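Local coordinates for Fe(2+) transporter FeoB (Legionella pneumophila, PDB 3IBY), which probably takes up ferrous iron across the inner membrane in a GTP-driven system, this chain being its cytosolic piece with the GTPase and GDI domains, at residues A[4-9]-A[86-91]; A[38-43]-A[51-56]. All blocks are in the same frame, centred on the assembly; numbering follows the deposited sequence.

How the contacts relate
Both contacts belong to one mixed beta sheet of the G domain, with centres about 10 Å apart. Contact 1 pairs two parallel strands at its heart; contact 2 is the antiparallel hairpin that flanks them, and its whole span of sequence falls between residues 9 and 86. The strand of residues 51-54 joins the two, since it also runs beside residues 4-8: Leu6 N lies 2.8 Å from Thr53 O, and Ala4 N 2.8 Å from Glu51 O. At their C-terminal ends these neighbouring strands deliver two predicted GTP-binding elements, the one beginning at Gly8 and the one beginning at Asp54, and Asp54 forms a salt bridge with Lys14 of the first.

Contact 1. Residues A[4-9]-A[86-91]; sequences ALLIGN and CIINVI
Ile7 lies obliquely over Ile87 on one face of the sheet, its CG1 3.5 Å from Ile87 CG2 and its CD1 also within van der Waals range of that methyl. With chi1 of Ile87 at -64°, CG1 lies beside the backbone N and CG2 anti to it, against Ile7, two residues beyond the register partner Leu5. Leu5 joins the same face. On the other face Leu6 does the equivalent work for Ile88 and Val90. Its CG stands opposite the backbone nitrogen (chi1 -174°), and this swings CD1 across to the partner strand, 3.6 Å from Ile88 CG2 and 3.4 Å from Val90 CG2. Ala4 CB extends this apolar row, lying 3.9 Å from Cys86 SG.

Between the two layers the strands run parallel and in register, Leu5 beside Ile87 and Ile7 beside Asn89. Leu5 and Ile7 use both their N-H and C=O groups toward 86-91: Ile88 N donates to Leu5 O (2.9 Å) almost straight, Ile7 N to Ile88 O (3.0 Å) from somewhat outside the carbonyl plane, and Val90 N to Ile7 O (2.9 Å). Leu6 turns its backbone the other way and bonds to Thr53 and Leu55, while its side chain and that of Ile88 pack on Ile52. Asn89 gives its ND2 to Thr103 of helix 96-106, which packs on Asn89 and Ile91.

This is the central parallel pair of a P-loop GTPase. Buried, joined by four backbone bonds and mostly apolar on both faces, it runs at Gly8 into the predicted GTP-binding loop.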
ATOM      1  N   ALA A   4      -4.329 -12.003  -4.762  1.00 12.31           N
ATOM      2  CA  ALA A   4      -4.153 -10.544  -4.765  1.00 11.99           C
ATOM      3  C   ALA A   4      -4.831  -9.929  -3.559  1.00 11.55           C
ATOM      4  O   ALA A   4      -6.007 -10.144  -3.344  1.00 11.47           O
ATOM      5  CB  ALA A   4      -4.721  -9.958  -6.037  1.00 11.37           C
ATOM      6  N   LEU A   5      -4.076  -9.204  -2.746  1.00 11.60           N
ATOM      7  CA  LEU A   5      -4.674  -8.386  -1.686  1.00 11.55           C
ATOM      8  C   LEU A   5      -5.156  -7.064  -2.304  1.00 11.57           C
ATOM      9  O   LEU A   5      -4.461  -6.496  -3.148  1.00 10.58           O
ATOM     10  CB  LEU A   5      -3.666  -8.043  -0.597  1.00 10.72           C
ATOM     11  CG  LEU A   5      -2.936  -9.165   0.088  1.00 12.02           C
ATOM     12  CD1 LEU A   5      -1.955  -8.589   1.163  1.00 11.32           C
ATOM     13  CD2 LEU A   5      -3.941 -10.151   0.673  1.00 11.53           C
ATOM     14  N   LEU A   6      -6.327  -6.588  -1.865  1.00 12.20           N
ATOM     15  CA  LEU A   6      -6.848  -5.268  -2.283  1.00 13.08           C
ATOM     16  C   LEU A   6      -6.784  -4.262  -1.105  1.00 12.97           C
ATOM     17  O   LEU A   6      -7.366  -4.476  -0.033  1.00 13.52           O
ATOM     18  CB  LEU A   6      -8.274  -5.433  -2.822  1.00 13.26           C
ATOM     19  CG  LEU A   6      -9.048  -4.284  -3.461  1.00 14.21           C
ATOM     20  CD1 LEU A   6      -8.415  -3.789  -4.797  1.00 10.59           C
ATOM     21  CD2 LEU A   6     -10.547  -4.759  -3.625  1.00 12.63           C
ATOM     22  N   ILE A   7      -6.039  -3.180  -1.314  1.00 13.43           N
ATOM     23  CA  ILE A   7      -5.676  -2.249  -0.243  1.00 13.27           C
ATOM     24  C   ILE A   7      -5.864  -0.800  -0.646  1.00 13.24           C
ATOM     25  O   ILE A   7      -5.532  -0.410  -1.775  1.00 13.87           O
ATOM     26  CB  ILE A   7      -4.167  -2.368   0.128  1.00 13.23           C
ATOM     27  CG1 ILE A   7      -3.719  -3.828   0.065  1.00 13.23           C
ATOM     28  CG2 ILE A   7      -3.903  -1.759   1.485  1.00 11.15           C
ATOM     29  CD1 ILE A   7      -2.452  -4.136   0.841  1.00 14.75           C
ATOM     30  N   GLY A   8      -6.333   0.009   0.297  1.00 12.97           N
ATOM     31  CA  GLY A   8      -6.340   1.470   0.119  1.00 11.96           C
ATOM     32  C   GLY A   8      -6.713   2.235   1.381  1.00 11.69           C
ATOM     33  O   GLY A   8      -6.754   1.696   2.477  1.00 12.05           O
ATOM     34  N   ASN A   9      -6.929   3.524   1.216  1.00 11.52           N
ATOM     35  CA  ASN A   9      -7.537   4.340   2.225  1.00 11.12           C
ATOM     36  C   ASN A   9      -9.023   3.974   2.263  1.00 11.66           C
ATOM     37  O   ASN A   9      -9.524   3.444   1.302  1.00  9.99           O
ATOM     38  CB  ASN A   9      -7.374   5.802   1.845  1.00 10.35           C
ATOM     39  CG  ASN A   9      -6.021   6.330   2.146  1.00  9.62           C
ATOM     40  OD1 ASN A   9      -5.026   5.696   1.889  1.00  9.05           O
ATOM     41  ND2 ASN A   9      -5.973   7.532   2.694  1.00 12.25           N
ATOM     42  N   CYS A  86       0.435 -10.619  -5.150  1.00 12.18           N
ATOM     43  CA  CYS A  86       0.552  -9.184  -5.476  1.00 13.27           C
ATOM     44  C   CYS A  86      -0.479  -8.316  -4.766  1.00 12.80           C
ATOM     45  O   CYS A  86      -1.425  -8.850  -4.164  1.00 13.40           O
ATOM     46  CB  CYS A  86       0.405  -9.004  -6.980  1.00 13.94           C
ATOM     47  SG  CYS A  86      -1.147  -9.671  -7.455  1.00 14.86           S
ATOM     48  N   ILE A  87      -0.293  -6.992  -4.839  1.00 12.34           N
ATOM     49  CA  ILE A  87      -1.258  -6.025  -4.259  1.00 12.30           C
ATOM     50  C   ILE A  87      -1.854  -5.130  -5.317  1.00 11.57           C
ATOM     51  O   ILE A  87      -1.156  -4.644  -6.214  1.00 11.75           O
ATOM     52  CB  ILE A  87      -0.611  -5.110  -3.210  1.00 12.55           C
ATOM     53  CG1 ILE A  87      -0.127  -5.926  -2.011  1.00 13.75           C
ATOM     54  CG2 ILE A  87      -1.572  -4.043  -2.727  1.00 12.08           C
ATOM     55  CD1 ILE A  87       1.200  -5.356  -1.404  1.00 13.98           C
ATOM     56  N   ILE A  88      -3.148  -4.916  -5.180  1.00 10.69           N
ATOM     57  CA  ILE A  88      -3.868  -3.948  -5.962  1.00 10.66           C
ATOM     58  C   ILE A  88      -4.153  -2.794  -5.029  1.00 12.02           C
ATOM     59  O   ILE A  88      -5.053  -2.851  -4.138  1.00 13.50           O
ATOM     60  CB  ILE A  88      -5.205  -4.482  -6.517  1.00 10.07           C
ATOM     61  CG1 ILE A  88      -4.977  -5.695  -7.407  1.00  9.51           C
ATOM     62  CG2 ILE A  88      -5.889  -3.415  -7.334  1.00  7.53           C
ATOM     63  CD1 ILE A  88      -6.308  -6.405  -7.767  1.00 10.21           C
ATOM     64  N   ASN A  89      -3.360  -1.749  -5.195  1.00 12.21           N
ATOM     65  CA  ASN A  89      -3.495  -0.564  -4.395  1.00 11.77           C
ATOM     66  C   ASN A  89      -4.496   0.322  -5.126  1.00 12.04           C
ATOM     67  O   ASN A  89      -4.236   0.827  -6.222  1.00 11.73           O
ATOM     68  CB  ASN A  89      -2.116   0.061  -4.254  1.00 11.60           C
ATOM     69  CG  ASN A  89      -2.126   1.377  -3.539  1.00 12.35           C
ATOM     70  OD1 ASN A  89      -3.061   1.702  -2.781  1.00 13.33           O
ATOM     71  ND2 ASN A  89      -1.073   2.160  -3.767  1.00  8.18           N
ATOM     72  N   VAL A  90      -5.668   0.475  -4.522  1.00 12.78           N
ATOM     73  CA  VAL A  90      -6.697   1.399  -5.026  1.00 12.42           C
ATOM     74  C   VAL A  90      -6.526   2.783  -4.477  1.00 12.08           C
ATOM     75  O   VAL A  90      -6.594   2.996  -3.276  1.00 10.65           O
ATOM     76  CB  VAL A  90      -8.128   1.040  -4.592  1.00 12.58           C
ATOM     77  CG1 VAL A  90      -9.109   1.567  -5.645  1.00 12.20           C
ATOM     78  CG2 VAL A  90      -8.264  -0.384  -4.405  1.00 13.06           C
ATOM     79  N   ILE A  91      -6.390   3.722  -5.397  1.00 12.82           N
ATOM     80  CA  ILE A  91      -6.211   5.118  -5.084  1.00 12.97           C
ATOM     81  C   ILE A  91      -7.403   5.879  -5.552  1.00 13.07           C
ATOM     82  O   ILE A  91      -7.947   5.571  -6.607  1.00 13.17           O
ATOM     83  CB  ILE A  91      -5.016   5.635  -5.844  1.00 13.22           C
ATOM     84  CG1 ILE A  91      -3.771   5.002  -5.271  1.00 14.00           C
ATOM     85  CG2 ILE A  91      -4.896   7.137  -5.743  1.00 12.38           C
ATOM     86  CD1 ILE A  91      -2.528   5.509  -5.867  1.00 14.61           C
TER

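Contact 2. Residues A[38-43]-A[51-56]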
ATOM      1  N   LYS A  38     -14.495 -10.357   6.996  1.00 11.79           N
ATOM      2  CA  LYS A  38     -13.516 -10.444   5.908  1.00 12.61           C
ATOM      3  C   LYS A  38     -14.280 -10.731   4.650  1.00 12.78           C
ATOM      4  O   LYS A  38     -15.196 -11.528   4.673  1.00 13.57           O
ATOM      5  CB  LYS A  38     -12.519 -11.549   6.232  1.00 12.53           C
ATOM      6  CG  LYS A  38     -11.528 -11.907   5.177  1.00 11.74           C
ATOM      7  CD  LYS A  38     -10.716 -13.140   5.608  1.00 11.65           C
ATOM      8  CE  LYS A  38      -9.690 -13.591   4.537  1.00 12.41           C
ATOM      9  NZ  LYS A  38      -8.514 -14.225   5.114  1.00 11.08           N
ATOM     10  N   LYS A  39     -13.935 -10.089   3.549  1.00 13.82           N
ATOM     11  CA  LYS A  39     -14.600 -10.399   2.274  1.00 14.21           C
ATOM     12  C   LYS A  39     -13.554 -10.965   1.375  1.00 14.03           C
ATOM     13  O   LYS A  39     -12.465 -10.379   1.236  1.00 13.91           O
ATOM     14  CB  LYS A  39     -15.183  -9.159   1.622  1.00 14.68           C
ATOM     15  CG  LYS A  39     -16.578  -8.702   2.160  1.00 17.36           C
ATOM     16  CD  LYS A  39     -16.489  -7.684   3.321  1.00 20.11           C
ATOM     17  CE  LYS A  39     -17.666  -6.659   3.298  1.00 22.83           C
ATOM     18  NZ  LYS A  39     -17.352  -5.396   2.506  1.00 24.66           N
ATOM     19  N   THR A  40     -13.864 -12.113   0.776  1.00 13.53           N
ATOM     20  CA  THR A  40     -12.949 -12.749  -0.161  1.00 13.25           C
ATOM     21  C   THR A  40     -13.741 -13.017  -1.426  1.00 13.53           C
ATOM     22  O   THR A  40     -14.942 -13.184  -1.378  1.00 13.70           O
ATOM     23  CB  THR A  40     -12.355 -14.051   0.410  1.00 13.41           C
ATOM     24  OG1 THR A  40     -13.430 -14.920   0.827  1.00 14.32           O
ATOM     25  CG2 THR A  40     -11.370 -13.764   1.614  1.00 11.30           C
ATOM     26  N   GLY A  41     -13.070 -12.999  -2.564  1.00 13.90           N
ATOM     27  CA  GLY A  41     -13.673 -13.436  -3.810  1.00 13.93           C
ATOM     28  C   GLY A  41     -12.665 -13.853  -4.897  1.00 14.08           C
ATOM     29  O   GLY A  41     -11.459 -13.876  -4.691  1.00 13.53           O
ATOM     30  N   GLU A  42     -13.176 -14.198  -6.071  1.00 14.21           N
ATOM     31  CA  GLU A  42     -12.305 -14.664  -7.122  1.00 14.66           C
ATOM     32  C   GLU A  42     -12.898 -14.415  -8.523  1.00 14.39           C
ATOM     33  O   GLU A  42     -14.107 -14.240  -8.686  1.00 15.56           O
ATOM     34  CB  GLU A  42     -11.906 -16.132  -6.875  1.00 15.17           C
ATOM     35  CG  GLU A  42     -13.088 -17.146  -6.657  1.00 16.75           C
ATOM     36  CD  GLU A  42     -13.765 -16.986  -5.316  1.00 18.06           C
ATOM     37  OE1 GLU A  42     -13.025 -16.795  -4.332  1.00 16.84           O
ATOM     38  OE2 GLU A  42     -15.022 -17.021  -5.239  1.00 20.90           O
ATOM     39  N   PHE A  43     -12.032 -14.322  -9.522  1.00 13.36           N
ATOM     40  CA  PHE A  43     -12.507 -14.284 -10.873  1.00 12.77           C
ATOM     41  C   PHE A  43     -11.583 -15.071 -11.778  1.00 12.94           C
ATOM     42  O   PHE A  43     -10.421 -15.257 -11.474  1.00 12.46           O
ATOM     43  CB  PHE A  43     -12.712 -12.838 -11.344  1.00 12.36           C
ATOM     44  CG  PHE A  43     -11.471 -11.999 -11.337  1.00 11.34           C
ATOM     45  CD1 PHE A  43     -11.025 -11.407 -10.174  1.00 12.55           C
ATOM     46  CD2 PHE A  43     -10.753 -11.789 -12.499  1.00 13.62           C
ATOM     47  CE1 PHE A  43      -9.883 -10.635 -10.164  1.00 13.40           C
ATOM     48  CE2 PHE A  43      -9.612 -10.987 -12.515  1.00 13.36           C
ATOM     49  CZ  PHE A  43      -9.169 -10.409 -11.341  1.00 12.47           C
ATOM     50  N   GLU A  51      -7.618 -14.941  -7.005  1.00 11.63           N
ATOM     51  CA  GLU A  51      -8.310 -14.845  -5.734  1.00 12.65           C
ATOM     52  C   GLU A  51      -7.963 -13.495  -5.170  1.00 12.11           C
ATOM     53  O   GLU A  51      -6.867 -12.994  -5.410  1.00 11.47           O
ATOM     54  CB  GLU A  51      -7.874 -15.937  -4.769  1.00 13.93           C
ATOM     55  CG  GLU A  51      -7.686 -17.296  -5.392  1.00 15.75           C
ATOM     56  CD  GLU A  51      -7.216 -18.330  -4.388  1.00 20.30           C
ATOM     57  OE1 GLU A  51      -5.981 -18.312  -4.063  1.00 21.27           O
ATOM     58  OE2 GLU A  51      -8.080 -19.158  -3.956  1.00 21.95           O
ATOM     59  N   ILE A  52      -8.905 -12.918  -4.440  1.00 11.71           N
ATOM     60  CA  ILE A  52      -8.791 -11.563  -3.921  1.00 11.73           C
ATOM     61  C   ILE A  52      -9.278 -11.500  -2.490  1.00 11.06           C
ATOM     62  O   ILE A  52     -10.391 -12.011  -2.168  1.00 10.61           O
ATOM     63  CB  ILE A  52      -9.604 -10.504  -4.716  1.00 11.85           C
ATOM     64  CG1 ILE A  52      -9.056 -10.329  -6.097  1.00 13.62           C
ATOM     65  CG2 ILE A  52      -9.531  -9.113  -4.038  1.00 11.31           C
ATOM     66  CD1 ILE A  52      -8.955  -8.905  -6.541  1.00 14.61           C
ATOM     67  N   THR A  53      -8.447 -10.860  -1.663  1.00 10.16           N
ATOM     68  CA  THR A  53      -8.808 -10.608  -0.320  1.00 10.62           C
ATOM     69  C   THR A  53      -8.873  -9.119  -0.127  1.00 11.19           C
ATOM     70  O   THR A  53      -7.895  -8.372  -0.404  1.00 12.27           O
ATOM     71  CB  THR A  53      -7.854 -11.229   0.643  1.00 10.89           C
ATOM     72  OG1 THR A  53      -7.820 -12.659   0.452  1.00 11.17           O
ATOM     73  CG2 THR A  53      -8.306 -10.917   2.034  1.00 10.82           C
ATOM     74  N   ASP A  54     -10.034  -8.670   0.330  1.00 10.88           N
ATOM     75  CA  ASP A  54     -10.202  -7.276   0.616  1.00 11.77           C
ATOM     76  C   ASP A  54      -9.644  -6.927   1.983  1.00 11.83           C
ATOM     77  O   ASP A  54     -10.021  -7.571   2.965  1.00 12.58           O
ATOM     78  CB  ASP A  54     -11.672  -6.900   0.635  1.00 11.40           C
ATOM     79  CG  ASP A  54     -11.871  -5.423   0.593  1.00 13.05           C
ATOM     80  OD1 ASP A  54     -10.937  -4.665   0.155  1.00 14.40           O
ATOM     81  OD2 ASP A  54     -12.985  -5.018   0.936  1.00 15.73           O
ATOM     82  N   LEU A  55      -8.802  -5.884   2.060  1.00 11.57           N
ATOM     83  CA  LEU A  55      -8.347  -5.384   3.370  1.00 10.70           C
ATOM     84  C   LEU A  55      -9.053  -4.138   3.715  1.00  9.67           C
ATOM     85  O   LEU A  55      -9.291  -3.358   2.846  1.00  8.90           O
ATOM     86  CB  LEU A  55      -6.875  -5.079   3.388  1.00 10.70           C
ATOM     87  CG  LEU A  55      -5.999  -6.272   3.124  1.00 10.85           C
ATOM     88  CD1 LEU A  55      -4.656  -5.855   3.534  1.00 10.37           C
ATOM     89  CD2 LEU A  55      -6.511  -7.581   3.872  1.00 11.15           C
ATOM     90  N   PRO A  56      -9.352  -3.938   4.999  1.00  9.76           N
ATOM     91  CA  PRO A  56     -10.023  -2.769   5.437  1.00 10.15           C
ATOM     92  C   PRO A  56      -9.103  -1.627   5.230  1.00 10.24           C
ATOM     93  O   PRO A  56      -7.915  -1.785   5.438  1.00 10.86           O
ATOM     94  CB  PRO A  56     -10.205  -3.006   6.937  1.00 10.73           C
ATOM     95  CG  PRO A  56     -10.090  -4.413   7.134  1.00 10.36           C
ATOM     96  CD  PRO A  56      -9.016  -4.775   6.153  1.00 10.73           C
TER
HETATM   97  O   HOH W   1     -12.124  -7.597   4.450  1.00  7.29           O
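Ile52 meets the edge of the Phe43 ring, its CD1 near the ring plane and 4.1 Å from Phe43 CE1. In Phe43 CG sits between the backbone N and the carbonyl carbon (chi1 61°), which brings the CE1 edge of the ring to Ile52. Both side chains also pack on Leu21 of helix 14-22, which covers this face. Gly41, directly across from Ile52, holds it in a two-way backbone pair: Gly41 N donates to Ile52 O at 2.9 Å, and Ile52 N returns a bond to Gly41 O at 2.7 Å, tilted 22° from the carbonyl plane.

Toward the predicted GTP-binding end Asp54 N bonds to Lys39 O (3.1 Å, 166° at the hydrogen). A water completes the other half of the same pair, accepting from Lys39 N at 3.2 Å and donating to Asp54 O at 2.6 Å. The Asp54 carboxylate does not touch the Lys39 amine; its OD1 is in a salt bridge with Lys14.

On the opposite face Thr40 and Thr53 stand side by side, and the extended Lys38 chain passes obliquely over Thr53, CE 3.9 Å from CG2. Glu42, on this face with Glu51, forms a salt bridge with Arg27 of the edge strand 26-30.

Ile52 and Phe43 thus make an apolar patch against helix 14-22, with charged Lys39 and Asp54 on the same face as Ile52. Of the two Lys39-Asp54 links one is direct and the other runs through water, where Asp54 starts the predicted GTP-binding Asp-Leu-Pro-Gly segment, the DxxG motif of GTPases.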